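Local structure of fatty acid-binding protein homolog 8 (Caenorhabditis elegans, 6C1Z) at residues 38-43 with 57-62; 13-18 with 132-137; 71-76 with 85-90. The protein chaperones unsaturated fatty acids such as oleic acid from the lysosome into the nucleus, where it activates transcription of longevity and mitochondrial beta-oxidation genes. One frame throughout, in Å; residues are numbered along the deposited sequence.

Contact 1. Residues 38-43 with 57-62; sequences SLTSPT and QYSTFK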
loop_
_atom_site.group_PDB
_atom_site.type_symbol
_atom_site.label_atom_id
_atom_site.label_comp_id
_atom_site.label_asym_id
_atom_site.label_seq_id
_atom_site.Cartn_x
_atom_site.Cartn_y
_atom_site.Cartn_z
ATOM N N SER A 38 3.797 5.397 11.922
ATOM C CA SER A 38 3.659 4.039 12.431
ATOM C C SER A 38 2.769 3.962 13.664
ATOM O O SER A 38 2.295 2.873 14.006
ATOM C CB SER A 38 5.041 3.439 12.731
ATOM O OG SER A 38 5.670 4.092 13.814
ATOM N N LEU A 39 2.508 5.088 14.331
ATOM C CA LEU A 39 1.627 5.065 15.488
ATOM C C LEU A 39 0.153 4.990 15.113
ATOM O O LEU A 39 -0.658 4.570 15.948
ATOM C CB LEU A 39 1.874 6.286 16.373
ATOM C CG LEU A 39 3.083 6.181 17.297
ATOM C CD1 LEU A 39 3.352 7.527 17.924
ATOM C CD2 LEU A 39 2.845 5.128 18.370
ATOM N N THR A 40 -0.223 5.380 13.900
ATOM C CA THR A 40 -1.632 5.394 13.542
ATOM C C THR A 40 -2.127 3.990 13.209
ATOM O O THR A 40 -1.350 3.072 12.931
ATOM C CB THR A 40 -1.873 6.261 12.313
ATOM O OG1 THR A 40 -1.219 5.668 11.184
ATOM C CG2 THR A 40 -1.367 7.678 12.533
ATOM N N SER A 41 -3.455 3.836 13.233
ATOM C CA SER A 41 -4.136 2.625 12.778
ATOM C C SER A 41 -5.076 3.061 11.660
ATOM O O SER A 41 -6.254 3.364 11.914
ATOM C CB SER A 41 -4.895 1.948 13.919
ATOM O OG SER A 41 -3.986 1.434 14.880
ATOM N N PRO A 42 -4.596 3.109 10.419
ATOM C CA PRO A 42 -5.370 3.725 9.337
ATOM C C PRO A 42 -6.559 2.874 8.937
ATOM O O PRO A 42 -6.667 1.691 9.273
ATOM C CB PRO A 42 -4.365 3.828 8.188
ATOM C CG PRO A 42 -3.315 2.849 8.491
ATOM C CD PRO A 42 -3.247 2.713 9.971
ATOM N N THR A 43 -7.466 3.516 8.203
ATOM C CA THR A 43 -8.561 2.850 7.522
ATOM C C THR A 43 -8.254 2.847 6.034
ATOM O O THR A 43 -7.948 3.894 5.453
ATOM C CB THR A 43 -9.862 3.599 7.783
ATOM O OG1 THR A 43 -10.133 3.553 9.182
ATOM C CG2 THR A 43 -11.015 2.965 7.028
ATOM N N GLN A 57 -6.167 5.556 1.880
ATOM C CA GLN A 57 -5.815 5.267 3.261
ATOM C C GLN A 57 -6.054 6.520 4.084
ATOM O O GLN A 57 -5.566 7.598 3.735
ATOM C CB GLN A 57 -4.353 4.835 3.363
ATOM C CG GLN A 57 -3.958 4.270 4.707
ATOM C CD GLN A 57 -2.908 3.187 4.586
ATOM O OE1 GLN A 57 -1.875 3.228 5.253
ATOM N NE2 GLN A 57 -3.165 2.214 3.727
ATOM N N TYR A 58 -6.809 6.391 5.166
ATOM C CA TYR A 58 -7.147 7.547 5.993
ATOM C C TYR A 58 -6.571 7.407 7.392
ATOM O O TYR A 58 -6.692 6.353 8.020
ATOM C CB TYR A 58 -8.665 7.729 6.111
ATOM C CG TYR A 58 -9.321 8.039 4.793
ATOM C CD1 TYR A 58 -9.309 9.335 4.291
ATOM C CD2 TYR A 58 -9.969 7.059 4.071
ATOM C CE1 TYR A 58 -9.912 9.644 3.086
ATOM C CE2 TYR A 58 -10.594 7.359 2.853
ATOM C CZ TYR A 58 -10.535 8.651 2.366
ATOM O OH TYR A 58 -11.153 8.928 1.169
ATOM N N SER A 59 -5.988 8.483 7.910
ATOM C CA SER A 59 -5.488 8.450 9.278
ATOM C C SER A 59 -5.358 9.870 9.804
ATOM O O SER A 59 -5.432 10.839 9.049
ATOM C CB SER A 59 -4.129 7.756 9.368
ATOM O OG SER A 59 -3.074 8.612 8.939
ATOM N N THR A 60 -5.132 9.971 11.117
ATOM C CA THR A 60 -4.954 11.273 11.747
ATOM C C THR A 60 -3.715 11.985 11.222
ATOM O O THR A 60 -3.669 13.221 11.210
ATOM C CB THR A 60 -4.873 11.125 13.274
ATOM O OG1 THR A 60 -3.891 10.142 13.634
ATOM C CG2 THR A 60 -6.221 10.728 13.852
ATOM N N PHE A 61 -2.706 11.232 10.787
ATOM C CA PHE A 61 -1.446 11.826 10.356
ATOM C C PHE A 61 -1.452 12.244 8.888
ATOM O O PHE A 61 -0.882 13.284 8.538
ATOM C CB PHE A 61 -0.297 10.844 10.616
ATOM C CG PHE A 61 1.052 11.377 10.237
ATOM C CD1 PHE A 61 1.586 12.466 10.889
ATOM C CD2 PHE A 61 1.790 10.784 9.224
ATOM C CE1 PHE A 61 2.839 12.960 10.546
ATOM C CE2 PHE A 61 3.038 11.273 8.878
ATOM C CZ PHE A 61 3.559 12.362 9.534
ATOM N N LYS A 62 -2.043 11.450 8.008
ATOM C CA LYS A 62 -2.106 11.818 6.603
ATOM C C LYS A 62 -3.137 10.949 5.912
ATOM O O LYS A 62 -3.264 9.763 6.233
ATOM C CB LYS A 62 -0.749 11.635 5.911
ATOM C CG LYS A 62 -0.715 12.219 4.501
ATOM C CD LYS A 62 0.633 12.024 3.831
ATOM C CE LYS A 62 0.657 12.643 2.437
ATOM N NZ LYS A 62 -0.312 11.974 1.518
#
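T43 and Y58 form an antiparallel hydrogen-bonded pair at the open end of the hairpin made by strands 43-49 and 52-58 in a fatty acid-binding protein beta-barrel, just where the chain leaves helix 31-39, part of the family's helical lid. The backbone N of T43 gives its hydrogen to Y58 O at 2.9 Å, and T43 O takes that of Y58 N at 2.8 Å. The T43 hydroxyl is turned to another partner, K13 NZ on strand 10-18. P42, whose own nitrogen has no hydrogen to offer a sheet, serves instead by its ring: CB rests 3.5 Å from Q57 CG, and P42 CG lies near Q57 OE1. The two side chains run alongside and point the same way, because in Q57 CG lies opposite the backbone N (chi1 -169°) and the chain then bends at chi2. With an alanine at Q57 the P42 ring would probably lose its neighbour along CB and CG, leaving a gap beside the ring. Farther from the sheet, T40 divides its side chain by chemistry. Its OG1 is held by A37 O at the helix end, while its methyl meets the turn after strand 52-58, where the side chain slides past that of T60 and crosses that of F61 at about a right angle. There T40 CG2 lies 3.7 Å from T60 OG1 and 3.9 Å from F61 CB.

Contact 2. Residues 13-18 with 132-137; sequences KLVHSE and RREFVK. With SO4 (sulfate ion), chain C.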
loop_
_atom_site.group_PDB
_atom_site.type_symbol
_atom_site.label_atom_id
_atom_site.label_comp_id
_atom_site.label_asym_id
_atom_site.label_seq_id
_atom_site.Cartn_x
_atom_site.Cartn_y
_atom_site.Cartn_z
ATOM N N LYS A 13 -9.858 -1.918 8.579
ATOM C CA LYS A 13 -9.259 -1.265 9.742
ATOM C C LYS A 13 -7.996 -2.024 10.145
ATOM O O LYS A 13 -8.030 -3.251 10.288
ATOM C CB LYS A 13 -10.244 -1.241 10.915
ATOM C CG LYS A 13 -11.491 -0.412 10.668
ATOM C CD LYS A 13 -11.212 1.063 10.734
ATOM C CE LYS A 13 -12.496 1.848 10.578
ATOM N NZ LYS A 13 -12.331 3.296 10.890
ATOM N N LEU A 14 -6.879 -1.305 10.328
ATOM C CA LEU A 14 -5.635 -1.979 10.702
ATOM C C LEU A 14 -5.758 -2.600 12.093
ATOM O O LEU A 14 -6.136 -1.920 13.046
ATOM C CB LEU A 14 -4.477 -0.981 10.692
ATOM C CG LEU A 14 -3.099 -1.602 10.935
ATOM C CD1 LEU A 14 -2.610 -2.354 9.726
ATOM C CD2 LEU A 14 -2.080 -0.566 11.355
ATOM N N VAL A 15 -5.422 -3.885 12.209
ATOM C CA VAL A 15 -5.378 -4.572 13.494
ATOM C C VAL A 15 -3.995 -5.091 13.869
ATOM O O VAL A 15 -3.774 -5.413 15.043
ATOM C CB VAL A 15 -6.424 -5.704 13.576
ATOM C CG1 VAL A 15 -7.815 -5.126 13.475
ATOM C CG2 VAL A 15 -6.195 -6.734 12.492
ATOM N N HIS A 16 -3.051 -5.223 12.943
ATOM C CA HIS A 16 -1.712 -5.668 13.310
ATOM C C HIS A 16 -0.707 -5.110 12.315
ATOM O O HIS A 16 -1.006 -4.983 11.133
ATOM C CB HIS A 16 -1.593 -7.199 13.325
ATOM C CG HIS A 16 -0.192 -7.686 13.522
ATOM N ND1 HIS A 16 0.413 -7.734 14.761
ATOM C CD2 HIS A 16 0.732 -8.123 12.634
ATOM C CE1 HIS A 16 1.645 -8.195 14.627
ATOM N NE2 HIS A 16 1.863 -8.437 13.347
ATOM N N SER A 17 0.498 -4.819 12.805
ATOM C CA SER A 17 1.574 -4.311 11.972
ATOM C C SER A 17 2.907 -4.818 12.499
ATOM O O SER A 17 3.114 -4.924 13.710
ATOM C CB SER A 17 1.574 -2.775 11.933
ATOM O OG SER A 17 2.576 -2.288 11.064
ATOM N N GLU A 18 3.814 -5.108 11.559
ATOM C CA GLU A 18 5.152 -5.601 11.846
ATOM C C GLU A 18 6.110 -4.899 10.893
ATOM O O GLU A 18 5.879 -4.897 9.683
ATOM C CB GLU A 18 5.203 -7.123 11.604
ATOM C CG GLU A 18 6.116 -7.914 12.505
ATOM C CD GLU A 18 6.162 -9.389 12.118
ATOM O OE1 GLU A 18 5.940 -9.701 10.928
ATOM O OE2 GLU A 18 6.413 -10.233 13.002
ATOM N N ARG A 132 4.668 -6.242 7.332
ATOM C CA ARG A 132 3.435 -7.013 7.223
ATOM C C ARG A 132 2.330 -6.280 7.972
ATOM O O ARG A 132 2.536 -5.836 9.099
ATOM C CB ARG A 132 3.605 -8.429 7.806
ATOM C CG ARG A 132 4.739 -9.234 7.211
ATOM C CD ARG A 132 4.949 -10.580 7.918
ATOM N NE ARG A 132 5.944 -11.367 7.199
ATOM C CZ ARG A 132 5.702 -11.961 6.040
ATOM N NH1 ARG A 132 4.495 -11.879 5.498
ATOM N NH2 ARG A 132 6.662 -12.648 5.434
ATOM N N ARG A 133 1.186 -6.135 7.334
ATOM C CA ARG A 133 0.037 -5.495 7.951
ATOM C C ARG A 133 -1.195 -6.344 7.728
ATOM O O ARG A 133 -1.314 -7.036 6.716
ATOM C CB ARG A 133 -0.168 -4.081 7.442
ATOM C CG ARG A 133 0.594 -3.117 8.345
ATOM C CD ARG A 133 1.254 -2.012 7.621
ATOM N NE ARG A 133 0.494 -0.774 7.681
ATOM C CZ ARG A 133 0.514 0.081 8.702
ATOM N NH1 ARG A 133 1.195 -0.190 9.795
ATOM N NH2 ARG A 133 -0.190 1.196 8.644
ATOM N N GLU A 134 -2.091 -6.321 8.709
ATOM C CA GLU A 134 -3.336 -7.064 8.664
ATOM C C GLU A 134 -4.485 -6.127 9.028
ATOM O O GLU A 134 -4.392 -5.364 10.002
ATOM C CB GLU A 134 -3.255 -8.231 9.640
ATOM C CG GLU A 134 -4.485 -9.083 9.706
ATOM C CD GLU A 134 -4.341 -10.177 10.743
ATOM O OE1 GLU A 134 -4.019 -9.854 11.905
ATOM O OE2 GLU A 134 -4.525 -11.357 10.388
ATOM N N PHE A 135 -5.579 -6.227 8.271
ATOM C CA PHE A 135 -6.774 -5.405 8.427
ATOM C C PHE A 135 -8.005 -6.289 8.539
ATOM O O PHE A 135 -8.055 -7.403 8.001
ATOM C CB PHE A 135 -7.024 -4.538 7.177
ATOM C CG PHE A 135 -5.928 -3.535 6.857
ATOM C CD1 PHE A 135 -4.724 -3.929 6.296
ATOM C CD2 PHE A 135 -6.132 -2.174 7.083
ATOM C CE1 PHE A 135 -3.767 -3.014 5.995
ATOM C CE2 PHE A 135 -5.165 -1.246 6.797
ATOM C CZ PHE A 135 -3.983 -1.659 6.249
ATOM N N VAL A 136 -9.017 -5.782 9.250
ATOM C CA VAL A 136 -10.325 -6.428 9.341
ATOM C C VAL A 136 -11.373 -5.537 8.684
ATOM O O VAL A 136 -11.237 -4.305 8.629
ATOM C CB VAL A 136 -10.739 -6.748 10.788
ATOM C CG1 VAL A 136 -9.705 -7.615 11.444
ATOM C CG2 VAL A 136 -10.989 -5.463 11.583
ATOM N N LYS A 137 -12.425 -6.161 8.180
ATOM C CA LYS A 137 -13.500 -5.409 7.552
ATOM C C LYS A 137 -14.153 -4.463 8.555
ATOM O O LYS A 137 -14.487 -4.865 9.676
ATOM C CB LYS A 137 -14.533 -6.378 6.986
ATOM C CG LYS A 137 -15.319 -5.843 5.801
ATOM C CD LYS A 137 -14.415 -5.614 4.598
ATOM C CE LYS A 137 -15.194 -5.180 3.373
ATOM N NZ LYS A 137 -16.052 -6.271 2.855
HETATM S S SO4 C . 5.346 -1.278 13.436
HETATM O O1 SO4 C . 4.185 -0.476 13.806
HETATM O O2 SO4 C . 4.929 -2.166 12.346
HETATM O O3 SO4 C . 6.454 -0.424 13.055
HETATM O O4 SO4 C . 5.698 -2.081 14.612
#
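S17 OG is gripped by two groups, as acceptor and as donor: it accepts from R133 NH1 at 2.8 Å, in the guanidinium plane, and S17 OG donates to O2 of a sulfate at 2.7 Å. The sulfate, probably from the crystallisation liquor, also accepts from the backbone N of F20 and E21, at the start of helix 20-27. R133 gets to S17 by bending at chi2 and chi3, and L14 CD2 then covers one face of its guanidinium, while F20 adds a cation-pi contact. The other L14 methyl, CD1, sits over the F135 ring, 4.0 Å from its centroid, so one branched leucine serves both a charged plane and an aromatic one. V15 CG1 touches V136 CG2 at 3.7 Å on the side away from R133 and F135. E134 O is shared by two amides, V15 N at 2.8 Å and H16 N at 3.2 Å. That double acceptance marks a classic beta bulge, with V15 and H16 both opposite E134, slipping the register by one residue where the first and last strands, 10-18 and 129-137, pair antiparallel, joining the two ends of the chain in the barrel; by sequence R133 and F135 probably match the family's Arg-x-Tyr positions.

Contact 3. Residues 71-76 with 85-90; sequences REKFVE and NTLVTF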
loop_
_atom_site.group_PDB
_atom_site.type_symbol
_atom_site.label_atom_id
_atom_site.label_comp_id
_atom_site.label_asym_id
_atom_site.label_seq_id
_atom_site.Cartn_x
_atom_site.Cartn_y
_atom_site.Cartn_z
ATOM N N ARG A 71 -2.488 -2.699 -14.789
ATOM C CA ARG A 71 -1.596 -2.907 -15.929
ATOM C C ARG A 71 -1.150 -1.623 -16.620
ATOM O O ARG A 71 -0.480 -1.689 -17.648
ATOM C CB ARG A 71 -2.172 -3.866 -16.978
ATOM C CG ARG A 71 -2.479 -5.260 -16.434
ATOM C CD ARG A 71 -3.250 -6.116 -17.454
ATOM N NE ARG A 71 -4.306 -5.331 -18.090
ATOM C CZ ARG A 71 -5.557 -5.245 -17.644
ATOM N NH1 ARG A 71 -5.944 -5.925 -16.574
ATOM N NH2 ARG A 71 -6.440 -4.475 -18.274
ATOM N N GLU A 72 -1.460 -0.462 -16.063
ATOM C CA GLU A 72 -1.165 0.815 -16.695
ATOM C C GLU A 72 -0.178 1.565 -15.816
ATOM O O GLU A 72 -0.525 1.986 -14.710
ATOM C CB GLU A 72 -2.449 1.621 -16.881
ATOM C CG GLU A 72 -3.403 1.033 -17.909
ATOM C CD GLU A 72 -3.982 2.077 -18.856
ATOM O OE1 GLU A 72 -3.730 3.286 -18.656
ATOM O OE2 GLU A 72 -4.690 1.684 -19.807
ATOM N N LYS A 73 1.034 1.789 -16.326
ATOM C CA LYS A 73 2.030 2.506 -15.551
ATOM C C LYS A 73 1.554 3.939 -15.343
ATOM O O LYS A 73 0.896 4.520 -16.209
ATOM C CB LYS A 73 3.365 2.489 -16.300
ATOM C CG LYS A 73 4.514 3.195 -15.592
ATOM C CD LYS A 73 5.072 2.411 -14.419
ATOM C CE LYS A 73 5.767 1.115 -14.824
ATOM N NZ LYS A 73 6.816 1.282 -15.853
ATOM N N PHE A 74 1.854 4.497 -14.173
ATOM C CA PHE A 74 1.490 5.874 -13.880
ATOM C C PHE A 74 2.547 6.459 -12.964
ATOM O O PHE A 74 3.302 5.727 -12.317
ATOM C CB PHE A 74 0.085 5.955 -13.261
ATOM C CG PHE A 74 -0.051 5.286 -11.915
ATOM C CD1 PHE A 74 -0.201 3.910 -11.815
ATOM C CD2 PHE A 74 -0.064 6.031 -10.750
ATOM C CE1 PHE A 74 -0.345 3.302 -10.580
ATOM C CE2 PHE A 74 -0.194 5.421 -9.518
ATOM C CZ PHE A 74 -0.348 4.058 -9.434
ATOM N N VAL A 75 2.639 7.782 -12.955
ATOM C CA VAL A 75 3.526 8.451 -12.015
ATOM C C VAL A 75 2.764 8.626 -10.713
ATOM O O VAL A 75 1.721 9.289 -10.677
ATOM C CB VAL A 75 3.988 9.804 -12.568
ATOM C CG1 VAL A 75 4.973 10.457 -11.614
ATOM C CG2 VAL A 75 4.594 9.618 -13.932
ATOM N N GLU A 76 3.278 8.036 -9.644
ATOM C CA GLU A 76 2.659 8.118 -8.333
ATOM C C GLU A 76 3.411 9.130 -7.489
ATOM O O GLU A 76 4.638 9.053 -7.363
ATOM C CB GLU A 76 2.709 6.759 -7.627
ATOM C CG GLU A 76 2.162 6.800 -6.201
ATOM C CD GLU A 76 2.245 5.468 -5.469
ATOM O OE1 GLU A 76 2.829 4.492 -6.012
ATOM O OE2 GLU A 76 1.728 5.411 -4.331
ATOM N N ASN A 85 7.532 5.632 -10.519
ATOM C CA ASN A 85 6.844 5.022 -11.651
ATOM C C ASN A 85 6.225 3.741 -11.105
ATOM O O ASN A 85 6.941 2.799 -10.747
ATOM C CB ASN A 85 7.799 4.712 -12.802
ATOM C CG ASN A 85 8.145 5.935 -13.619
ATOM O OD1 ASN A 85 7.265 6.662 -14.058
ATOM N ND2 ASN A 85 9.428 6.161 -13.824
ATOM N N THR A 86 4.898 3.712 -10.996
ATOM C CA THR A 86 4.187 2.627 -10.332
ATOM C C THR A 86 3.361 1.831 -11.334
ATOM O O THR A 86 2.788 2.380 -12.272
ATOM C CB THR A 86 3.314 3.202 -9.213
ATOM O OG1 THR A 86 4.179 3.779 -8.217
ATOM C CG2 THR A 86 2.460 2.115 -8.588
ATOM N N LEU A 87 3.317 0.518 -11.137
ATOM C CA LEU A 87 2.527 -0.377 -11.981
ATOM C C LEU A 87 1.846 -1.379 -11.067
ATOM O O LEU A 87 2.531 -2.090 -10.318
ATOM C CB LEU A 87 3.444 -1.114 -12.966
ATOM C CG LEU A 87 2.814 -2.202 -13.827
ATOM C CD1 LEU A 87 1.699 -1.674 -14.687
ATOM C CD2 LEU A 87 3.883 -2.826 -14.702
ATOM N N VAL A 88 0.512 -1.459 -11.128
ATOM C CA VAL A 88 -0.269 -2.391 -10.308
ATOM C C VAL A 88 -0.853 -3.456 -11.215
ATOM O O VAL A 88 -1.439 -3.138 -12.251
ATOM C CB VAL A 88 -1.392 -1.682 -9.531
ATOM C CG1 VAL A 88 -2.011 -2.653 -8.504
ATOM C CG2 VAL A 88 -0.876 -0.409 -8.832
ATOM N N THR A 89 -0.669 -4.718 -10.841
ATOM C CA THR A 89 -1.265 -5.844 -11.536
ATOM C C THR A 89 -2.107 -6.651 -10.548
ATOM O O THR A 89 -2.060 -6.444 -9.338
ATOM C CB THR A 89 -0.170 -6.707 -12.151
ATOM O OG1 THR A 89 0.761 -7.027 -11.114
ATOM C CG2 THR A 89 0.541 -5.971 -13.298
ATOM N N PHE A 90 -2.949 -7.507 -11.106
ATOM C CA PHE A 90 -3.751 -8.433 -10.314
ATOM C C PHE A 90 -3.386 -9.827 -10.786
ATOM O O PHE A 90 -3.676 -10.199 -11.929
ATOM C CB PHE A 90 -5.248 -8.173 -10.434
ATOM C CG PHE A 90 -6.066 -8.948 -9.429
ATOM C CD1 PHE A 90 -6.131 -8.516 -8.131
ATOM C CD2 PHE A 90 -6.726 -10.118 -9.775
ATOM C CE1 PHE A 90 -6.848 -9.241 -7.202
ATOM C CE2 PHE A 90 -7.458 -10.813 -8.838
ATOM C CZ PHE A 90 -7.517 -10.388 -7.579
HETATM O O HOH W 1 -1.141 0.378 -12.588
#
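F74 turns its ring back across the neighbouring strand because CG stands between the backbone N and the carbonyl carbon (chi1 64°), while T86, with chi1 -65°, holds OG1 beside its own N and sends CG2 out anti to it. The two side chains therefore run side by side. T86 CB lies over one face of the F74 ring, 4.1 Å from its centroid, and T86 CG2 meets F74 CZ at 3.5 Å. V88 CG2 touches the same ring at its edge. A threonine suits this place, since its methyl packs on the aromatic while its hydroxyl bonds: T86 OG1 donates to E76 OE1 at 2.7 Å, using the anti lone pair of that buried carboxylate. Q99 NE2 grips the same oxygen, so two donors are likely to stabilise its charge. These residues belong to the hairpin of strands 74-77 and 83-91 in the barrel. F74 also touches L66 and F68 of strand 64-68, so its ring bridges the well-known gap in the family's barrel where the fourth and fifth strands are not paired. F74 N binds T86 O, and T86 N binds F74 O at 2.9 Å. Before F74, residues 71-73 leave the regular ladder. A water fills in, donating to E72 O at 2.7 Å and accepting from V88 N, while R71 N rejoins V88 O at 2.8 Å. On the outer side K73, bent at every torsion beyond its first, curls so that its side chain crosses that of L87 at about a right angle, K73 CE 3.7 Å from L87 CB. L87 CD1 reaches the R71 carbonyl carbon at 3.4 Å.

How the contacts relate
Contacts 1 and 2 adjoin, their centres about 12 Å apart: strand 10-18 of contact 2 lies next to strand 43-49, which begins in contact 1, and besides the lysine-hydroxyl tie, L14 N probably donates to P42 O and the P42 ring packs against R133. Contact 3 lies on the opposite side of the chain's centre, about 23 Å and 24 Å from the centres of the other two. All three reach the same sheet. Contact 2 is a surface pairing along a full strand ladder and mixes charged, polar and apolar side chains; contacts 1 and 3 are partly buried, with shorter ladders. Contact 1 leans on a proline and threonines at a helix exit, whereas contact 3 combines a ring, a buried carboxylate and a bridging water. In sequence, contact 2 encloses both.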